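Local coordinates for actin-related protein 8 (Homo sapiens, PDB 4FO0), which serves as a nuclear, ATP-binding subunit of the INO80 chromatin-remodelling complex and is unable to polymerize, at residues 124-135 with 138-149. Numbering follows the deposited sequence.
With GOL (glycerol), chain I.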
ATOM      1  N   LYS A 124      19.917   6.521  15.537  1.00 41.45           N
ATOM      2  CA  LYS A 124      20.256   5.504  16.524  1.00 56.36           C
ATOM      3  C   LYS A 124      19.125   4.523  16.770  1.00 39.56           C
ATOM      4  O   LYS A 124      17.974   4.778  16.440  1.00 33.99           O
ATOM      5  CB  LYS A 124      20.692   6.151  17.837  1.00 45.95           C
ATOM      6  CG  LYS A 124      19.742   7.201  18.322  1.00 60.81           C
ATOM      7  CD  LYS A 124      20.434   8.103  19.303  1.00 83.80           C
ATOM      8  CE  LYS A 124      21.664   8.722  18.679  1.00 73.74           C
ATOM      9  NZ  LYS A 124      22.457   9.448  19.716  1.00 93.29           N
ATOM     10  N   TRP A 125      19.474   3.382  17.338  1.00 38.24           N
ATOM     11  CA  TRP A 125      18.482   2.410  17.723  1.00 32.04           C
ATOM     12  C   TRP A 125      17.533   3.025  18.730  1.00 48.13           C
ATOM     13  O   TRP A 125      17.937   3.842  19.559  1.00 39.58           O
ATOM     14  CB  TRP A 125      19.169   1.243  18.377  1.00 28.09           C
ATOM     15  CG  TRP A 125      20.201   0.585  17.529  1.00 38.42           C
ATOM     16  CD1 TRP A 125      21.503   0.374  17.858  1.00 41.36           C
ATOM     17  CD2 TRP A 125      20.017   0.000  16.233  1.00 45.78           C
ATOM     18  NE1 TRP A 125      22.148  -0.303  16.853  1.00 39.09           N
ATOM     19  CE2 TRP A 125      21.258  -0.545  15.841  1.00 47.71           C
ATOM     20  CE3 TRP A 125      18.921  -0.127  15.373  1.00 49.31           C
ATOM     21  CZ2 TRP A 125      21.439  -1.195  14.623  1.00 32.79           C
ATOM     22  CZ3 TRP A 125      19.102  -0.772  14.164  1.00 37.26           C
ATOM     23  CH2 TRP A 125      20.351  -1.295  13.800  1.00 41.44           C
ATOM     24  N   THR A 126      16.268   2.637  18.655  1.00 41.43           N
ATOM     25  CA  THR A 126      15.319   2.951  19.712  1.00 41.80           C
ATOM     26  C   THR A 126      15.879   2.514  21.073  1.00 50.48           C
ATOM     27  O   THR A 126      16.393   1.403  21.221  1.00 36.81           O
ATOM     28  CB  THR A 126      14.016   2.207  19.472  1.00 43.89           C
ATOM     29  OG1 THR A 126      13.476   2.620  18.214  1.00 41.62           O
ATOM     30  CG2 THR A 126      13.015   2.470  20.595  1.00 39.42           C
ATOM     31  N   ASN A 127      15.792   3.378  22.073  1.00 50.16           N
ATOM     32  CA  ASN A 127      16.281   2.975  23.380  1.00 55.61           C
ATOM     33  C   ASN A 127      15.319   2.047  24.109  1.00 50.48           C
ATOM     34  O   ASN A 127      14.144   2.364  24.301  1.00 42.54           O
ATOM     35  CB  ASN A 127      16.627   4.169  24.260  1.00 50.54           C
ATOM     36  CG  ASN A 127      17.151   3.744  25.612  1.00 55.64           C
ATOM     37  OD1 ASN A 127      18.285   3.271  25.735  1.00 67.42           O
ATOM     38  ND2 ASN A 127      16.318   3.876  26.631  1.00 64.65           N
ATOM     39  N   THR A 128      15.835   0.899  24.516  1.00 39.25           N
ATOM     40  CA  THR A 128      15.035  -0.091  25.211  1.00 55.08           C
ATOM     41  C   THR A 128      15.646  -0.428  26.575  1.00 60.72           C
ATOM     42  O   THR A 128      15.416  -1.510  27.122  1.00 49.94           O
ATOM     43  CB  THR A 128      14.924  -1.375  24.374  1.00 53.27           C
ATOM     44  OG1 THR A 128      16.192  -2.043  24.361  1.00 49.89           O
ATOM     45  CG2 THR A 128      14.512  -1.050  22.945  1.00 47.40           C
ATOM     46  N   SER A 129      16.434   0.500  27.115  1.00 62.00           N
ATOM     47  CA  SER A 129      17.084   0.310  28.414  1.00 68.33           C
ATOM     48  C   SER A 129      16.074   0.015  29.525  1.00 66.04           C
ATOM     49  O   SER A 129      16.294  -0.850  30.373  1.00 64.74           O
ATOM     50  CB  SER A 129      17.915   1.541  28.776  1.00 62.73           C
ATOM     51  OG  SER A 129      19.067   1.634  27.954  1.00 73.90           O
ATOM     52  N   HIS A 130      14.966   0.745  29.499  1.00 61.10           N
ATOM     53  CA  HIS A 130      13.880   0.583  30.453  1.00 35.60           C
ATOM     54  C   HIS A 130      12.953  -0.593  30.142  1.00 57.24           C
ATOM     55  O   HIS A 130      11.853  -0.665  30.677  1.00 66.57           O
ATOM     56  CB  HIS A 130      13.051   1.857  30.458  1.00 43.35           C
ATOM     57  CG  HIS A 130      12.528   2.228  29.110  1.00 66.41           C
ATOM     58  ND1 HIS A 130      13.348   2.377  28.012  1.00 60.94           N
ATOM     59  CD2 HIS A 130      11.269   2.464  28.674  1.00 63.11           C
ATOM     60  CE1 HIS A 130      12.617   2.697  26.961  1.00 74.09           C
ATOM     61  NE2 HIS A 130      11.352   2.757  27.336  1.00 64.66           N
ATOM     62  N   HIS A 131      13.379  -1.493  29.263  1.00 57.86           N
ATOM     63  CA  HIS A 131      12.616  -2.708  28.957  1.00 65.07           C
ATOM     64  C   HIS A 131      11.119  -2.537  28.681  1.00 58.71           C
ATOM     65  O   HIS A 131      10.308  -3.193  29.326  1.00 63.03           O
ATOM     66  CB  HIS A 131      12.767  -3.716  30.091  1.00 61.69           C
ATOM     67  CG  HIS A 131      14.187  -4.045  30.413  1.00 81.99           C
ATOM     68  ND1 HIS A 131      15.248  -3.346  29.880  1.00 84.10           N
ATOM     69  CD2 HIS A 131      14.724  -5.002  31.206  1.00 71.37           C
ATOM     70  CE1 HIS A 131      16.380  -3.855  30.334  1.00 80.22           C
ATOM     71  NE2 HIS A 131      16.088  -4.861  31.139  1.00 88.81           N
ATOM     72  N   PRO A 132      10.749  -1.696  27.702  1.00 55.16           N
ATOM     73  CA  PRO A 132       9.334  -1.567  27.337  1.00 48.18           C
ATOM     74  C   PRO A 132       8.769  -2.929  26.959  1.00 54.37           C
ATOM     75  O   PRO A 132       9.498  -3.734  26.378  1.00 55.91           O
ATOM     76  CB  PRO A 132       9.378  -0.689  26.090  1.00 45.74           C
ATOM     77  CG  PRO A 132      10.686  -0.014  26.127  1.00 48.07           C
ATOM     78  CD  PRO A 132      11.622  -0.963  26.774  1.00 61.70           C
ATOM     79  N   GLU A 133       7.506  -3.200  27.274  1.00 46.90           N
ATOM     80  CA  GLU A 133       6.914  -4.465  26.846  1.00 52.07           C
ATOM     81  C   GLU A 133       6.714  -4.465  25.344  1.00 48.05           C
ATOM     82  O   GLU A 133       6.679  -5.527  24.717  1.00 43.59           O
ATOM     83  CB  GLU A 133       5.555  -4.695  27.478  1.00 60.31           C
ATOM     84  CG  GLU A 133       5.537  -4.819  28.962  1.00 98.47           C
ATOM     85  CD  GLU A 133       4.114  -4.814  29.473  1.00148.03           C
ATOM     86  OE1 GLU A 133       3.189  -4.907  28.631  1.00124.69           O
ATOM     87  OE2 GLU A 133       3.918  -4.708  30.702  1.00166.22           O
ATOM     88  N   TYR A 134       6.540  -3.272  24.779  1.00 40.92           N
ATOM     89  CA  TYR A 134       6.388  -3.135  23.341  1.00 35.95           C
ATOM     90  C   TYR A 134       6.763  -1.762  22.805  1.00 47.17           C
ATOM     91  O   TYR A 134       6.914  -0.787  23.552  1.00 45.21           O
ATOM     92  CB  TYR A 134       4.956  -3.449  22.922  1.00 37.66           C
ATOM     93  CG  TYR A 134       3.954  -2.467  23.463  1.00 41.43           C
ATOM     94  CD1 TYR A 134       3.117  -2.812  24.514  1.00 50.90           C
ATOM     95  CD2 TYR A 134       3.851  -1.188  22.934  1.00 46.69           C
ATOM     96  CE1 TYR A 134       2.191  -1.918  25.011  1.00 42.15           C
ATOM     97  CE2 TYR A 134       2.935  -0.281  23.434  1.00 43.14           C
ATOM     98  CZ  TYR A 134       2.107  -0.651  24.474  1.00 47.40           C
ATOM     99  OH  TYR A 134       1.188   0.246  24.975  1.00 47.66           O
ATOM    100  N   LEU A 135       6.889  -1.700  21.485  1.00 39.56           N
ATOM    101  CA  LEU A 135       7.179  -0.465  20.798  1.00 31.31           C
ATOM    102  C   LEU A 135       6.303  -0.416  19.582  1.00 36.35           C
ATOM    103  O   LEU A 135       5.932  -1.452  19.031  1.00 45.36           O
ATOM    104  CB  LEU A 135       8.666  -0.406  20.426  1.00 38.16           C
ATOM    105  CG  LEU A 135       9.519  -0.212  21.684  1.00 38.23           C
ATOM    106  CD1 LEU A 135      10.780  -1.015  21.637  1.00 35.30           C
ATOM    107  CD2 LEU A 135       9.823   1.250  21.866  1.00 39.35           C
ATOM    108  N   GLU A 138       7.336   3.734  14.110  1.00 38.96           N
ATOM    109  CA  GLU A 138       8.719   4.044  13.803  1.00 40.08           C
ATOM    110  C   GLU A 138       9.687   3.609  14.913  1.00 46.48           C
ATOM    111  O   GLU A 138      10.802   3.159  14.636  1.00 35.08           O
ATOM    112  CB  GLU A 138       8.859   5.530  13.533  1.00 32.53           C
ATOM    113  CG  GLU A 138      10.236   5.921  13.060  1.00 65.35           C
ATOM    114  CD  GLU A 138      10.195   6.681  11.757  1.00 98.41           C
ATOM    115  OE1 GLU A 138      11.216   7.326  11.423  1.00 91.23           O
ATOM    116  OE2 GLU A 138       9.138   6.630  11.075  1.00 75.93           O
ATOM    117  N   GLU A 139       9.268   3.739  16.169  1.00 37.91           N
ATOM    118  CA  GLU A 139      10.085   3.229  17.262  1.00 41.68           C
ATOM    119  C   GLU A 139      10.312   1.724  17.127  1.00 37.82           C
ATOM    120  O   GLU A 139      11.389   1.213  17.438  1.00 33.49           O
ATOM    121  CB  GLU A 139       9.461   3.546  18.611  1.00 36.63           C
ATOM    122  CG  GLU A 139       9.740   4.946  19.091  1.00 51.85           C
ATOM    123  CD  GLU A 139       9.332   5.144  20.542  1.00 83.61           C
ATOM    124  OE1 GLU A 139       9.839   6.095  21.181  1.00 68.12           O
ATOM    125  OE2 GLU A 139       8.506   4.343  21.039  1.00 81.56           O
ATOM    126  N   ALA A 140       9.294   1.019  16.656  1.00 32.84           N
ATOM    127  CA  ALA A 140       9.416  -0.409  16.439  1.00 27.84           C
ATOM    128  C   ALA A 140      10.408  -0.716  15.312  1.00 36.48           C
ATOM    129  O   ALA A 140      11.232  -1.625  15.451  1.00 36.69           O
ATOM    130  CB  ALA A 140       8.063  -1.024  16.170  1.00 28.51           C
ATOM    131  N   LEU A 141      10.360   0.052  14.221  1.00 36.20           N
ATOM    132  CA  LEU A 141      11.258  -0.200  13.095  1.00 37.20           C
ATOM    133  C   LEU A 141      12.716  -0.063  13.505  1.00 40.41           C
ATOM    134  O   LEU A 141      13.591  -0.710  12.927  1.00 41.04           O
ATOM    135  CB  LEU A 141      10.992   0.750  11.935  1.00 31.98           C
ATOM    136  CG  LEU A 141       9.650   0.703  11.213  1.00 42.18           C
ATOM    137  CD1 LEU A 141       9.578   1.835  10.216  1.00 30.10           C
ATOM    138  CD2 LEU A 141       9.465  -0.611  10.513  1.00 31.20           C
ATOM    139  N   TYR A 142      12.967   0.782  14.502  1.00 38.47           N
ATOM    140  CA  TYR A 142      14.331   1.138  14.899  1.00 37.19           C
ATOM    141  C   TYR A 142      14.897   0.365  16.086  1.00 37.65           C
ATOM    142  O   TYR A 142      15.928   0.723  16.647  1.00 44.50           O
ATOM    143  CB  TYR A 142      14.422   2.630  15.148  1.00 31.78           C
ATOM    144  CG  TYR A 142      14.660   3.366  13.876  1.00 44.98           C
ATOM    145  CD1 TYR A 142      13.606   3.686  13.034  1.00 51.89           C
ATOM    146  CD2 TYR A 142      15.945   3.707  13.488  1.00 48.98           C
ATOM    147  CE1 TYR A 142      13.821   4.352  11.850  1.00 48.82           C
ATOM    148  CE2 TYR A 142      16.174   4.375  12.313  1.00 45.92           C
ATOM    149  CZ  TYR A 142      15.110   4.691  11.493  1.00 52.74           C
ATOM    150  OH  TYR A 142      15.340   5.357  10.315  1.00 69.33           O
ATOM    151  N   VAL A 143      14.213  -0.695  16.468  1.00 32.11           N
ATOM    152  CA  VAL A 143      14.745  -1.592  17.461  1.00 34.60           C
ATOM    153  C   VAL A 143      15.919  -2.369  16.863  1.00 32.56           C
ATOM    154  O   VAL A 143      15.789  -2.996  15.810  1.00 37.00           O
ATOM    155  CB  VAL A 143      13.643  -2.541  17.954  1.00 44.25           C
ATOM    156  CG1 VAL A 143      14.228  -3.658  18.799  1.00 34.21           C
ATOM    157  CG2 VAL A 143      12.588  -1.741  18.728  1.00 28.42           C
ATOM    158  N   ASN A 144      17.071  -2.281  17.518  1.00 35.55           N
ATOM    159  CA  ASN A 144      18.231  -3.082  17.168  1.00 35.18           C
ATOM    160  C   ASN A 144      17.795  -4.534  16.979  1.00 35.24           C
ATOM    161  O   ASN A 144      17.141  -5.103  17.839  1.00 38.39           O
ATOM    162  CB  ASN A 144      19.276  -2.963  18.272  1.00 32.11           C
ATOM    163  CG  ASN A 144      20.585  -3.671  17.939  1.00 43.82           C
ATOM    164  OD1 ASN A 144      20.616  -4.676  17.230  1.00 37.85           O
ATOM    165  ND2 ASN A 144      21.674  -3.150  18.481  1.00 46.17           N
ATOM    166  N   PRO A 145      18.127  -5.125  15.825  1.00 43.62           N
ATOM    167  CA  PRO A 145      17.733  -6.496  15.472  1.00 35.41           C
ATOM    168  C   PRO A 145      18.267  -7.506  16.481  1.00 48.54           C
ATOM    169  O   PRO A 145      17.749  -8.622  16.567  1.00 47.12           O
ATOM    170  CB  PRO A 145      18.421  -6.726  14.130  1.00 31.51           C
ATOM    171  CG  PRO A 145      18.778  -5.394  13.630  1.00 37.10           C
ATOM    172  CD  PRO A 145      18.928  -4.477  14.774  1.00 34.86           C
ATOM    173  N   LEU A 146      19.301  -7.116  17.224  1.00 39.53           N
ATOM    174  CA  LEU A 146      19.854  -7.962  18.280  1.00 50.07           C
ATOM    175  C   LEU A 146      19.098  -7.894  19.609  1.00 54.65           C
ATOM    176  O   LEU A 146      19.290  -8.745  20.474  1.00 56.76           O
ATOM    177  CB  LEU A 146      21.303  -7.592  18.536  1.00 51.08           C
ATOM    178  CG  LEU A 146      22.221  -7.858  17.354  1.00 64.24           C
ATOM    179  CD1 LEU A 146      23.592  -7.308  17.672  1.00 41.18           C
ATOM    180  CD2 LEU A 146      22.273  -9.353  17.057  1.00 44.49           C
ATOM    181  N   ASP A 147      18.263  -6.876  19.789  1.00 39.61           N
ATOM    182  CA  ASP A 147      17.435  -6.796  20.990  1.00 47.26           C
ATOM    183  C   ASP A 147      16.395  -7.890  21.039  1.00 43.47           C
ATOM    184  O   ASP A 147      16.039  -8.482  20.023  1.00 43.52           O
ATOM    185  CB  ASP A 147      16.727  -5.454  21.099  1.00 57.77           C
ATOM    186  CG  ASP A 147      17.579  -4.409  21.754  1.00 74.29           C
ATOM    187  OD1 ASP A 147      16.990  -3.436  22.276  1.00 74.32           O
ATOM    188  OD2 ASP A 147      18.827  -4.564  21.746  1.00 74.11           O
ATOM    189  N   CYS A 148      15.892  -8.131  22.241  1.00 43.55           N
ATOM    190  CA  CYS A 148      14.994  -9.244  22.484  1.00 52.12           C
ATOM    191  C   CYS A 148      13.576  -8.783  22.212  1.00 43.16           C
ATOM    192  O   CYS A 148      12.758  -8.636  23.125  1.00 44.39           O
ATOM    193  CB  CYS A 148      15.149  -9.754  23.923  1.00 54.86           C
ATOM    194  SG  CYS A 148      15.166  -8.421  25.185  1.00 88.44           S
ATOM    195  N   TYR A 149      13.292  -8.530  20.943  1.00 51.66           N
ATOM    196  CA  TYR A 149      11.950  -8.141  20.542  1.00 46.84           C
ATOM    197  C   TYR A 149      11.559  -8.881  19.288  1.00 37.03           C
ATOM    198  O   TYR A 149      12.369  -9.021  18.360  1.00 53.81           O
ATOM    199  CB  TYR A 149      11.866  -6.630  20.328  1.00 40.10           C
ATOM    200  CG  TYR A 149      11.872  -5.831  21.612  1.00 40.54           C
ATOM    201  CD1 TYR A 149      13.052  -5.632  22.327  1.00 42.24           C
ATOM    202  CD2 TYR A 149      10.701  -5.267  22.111  1.00 48.64           C
ATOM    203  CE1 TYR A 149      13.062  -4.895  23.495  1.00 42.69           C
ATOM    204  CE2 TYR A 149      10.705  -4.523  23.284  1.00 49.79           C
ATOM    205  CZ  TYR A 149      11.889  -4.347  23.975  1.00 51.29           C
ATOM    206  OH  TYR A 149      11.901  -3.616  25.143  1.00 53.62           O
TER
HETATM  207  C1  GOL I 708      19.705  -1.506  21.778  1.00 70.47           C
HETATM  208  O1  GOL I 708      20.733  -1.595  20.814  1.00 71.30           O
HETATM  209  C2  GOL I 708      19.956  -0.342  22.733  1.00 86.05           C
HETATM  210  O2  GOL I 708      19.721   0.890  22.068  1.00 80.10           O
HETATM  211  C3  GOL I 708      19.025  -0.520  23.936  1.00 72.03           C
HETATM  212  O3  GOL I 708      18.871   0.675  24.674  1.00 73.49           O
HETATM  213  O   HOH W   1      16.941  -1.160  20.197  1.00 46.05           O
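T126 ties segment 124-135 to the end of the short helix 138-141 with two hydrogen bonds. Its OG1 gives to E139 O at 2.6 Å, in the carbonyl plane on a lone pair, while its backbone N gives to Y142 O at 2.8 Å, from above that carbonyl's plane. Having OG1 beside its own backbone N (chi1 -60°) turns the hydroxyl to the helix. Further along, T128 OG1 donates to D147 OD1, 2.6 Å away, and Y149 OH donates to P132 O at 2.7 Å, again on an in-plane lone pair; R47 gives this phenol a weak second bond. One water joins both segments, donating to T126 O and D147 OD1 and accepting from N144 N. A glycerol, probably from the crystallisation liquor, also bridges them, taking bonds from T128 N and N144 ND2.

The W125 indole lies across N144 and P145. N144 CB sits directly over the face of the W125 five-membered ring, 3.7 Å from its centroid, a CH-pi contact, and the amide stacks on the same side with its plane 29° from the ring's. P145 CD makes a second CH-pi contact over the same face, at the six-membered ring. NE1 is directed elsewhere, to D340 OD2, and N144 OD1 turns back to L146 N, an Asx turn that holds the amide in place.

L135 supplies the apolar contact: CB packs against A140 CB, CD1 meets V143 CG2 at 3.5 Å and the Y149 ring obliquely, while CD2 lies near E139 OE2 and CB.

Strands 134-136 and 149-152 both pair antiparallel with strand 38-47, and helix 138-141 and the turns after it connect the two, an arrangement that by family resemblance is probably the counterpart of actin's subdomain 2.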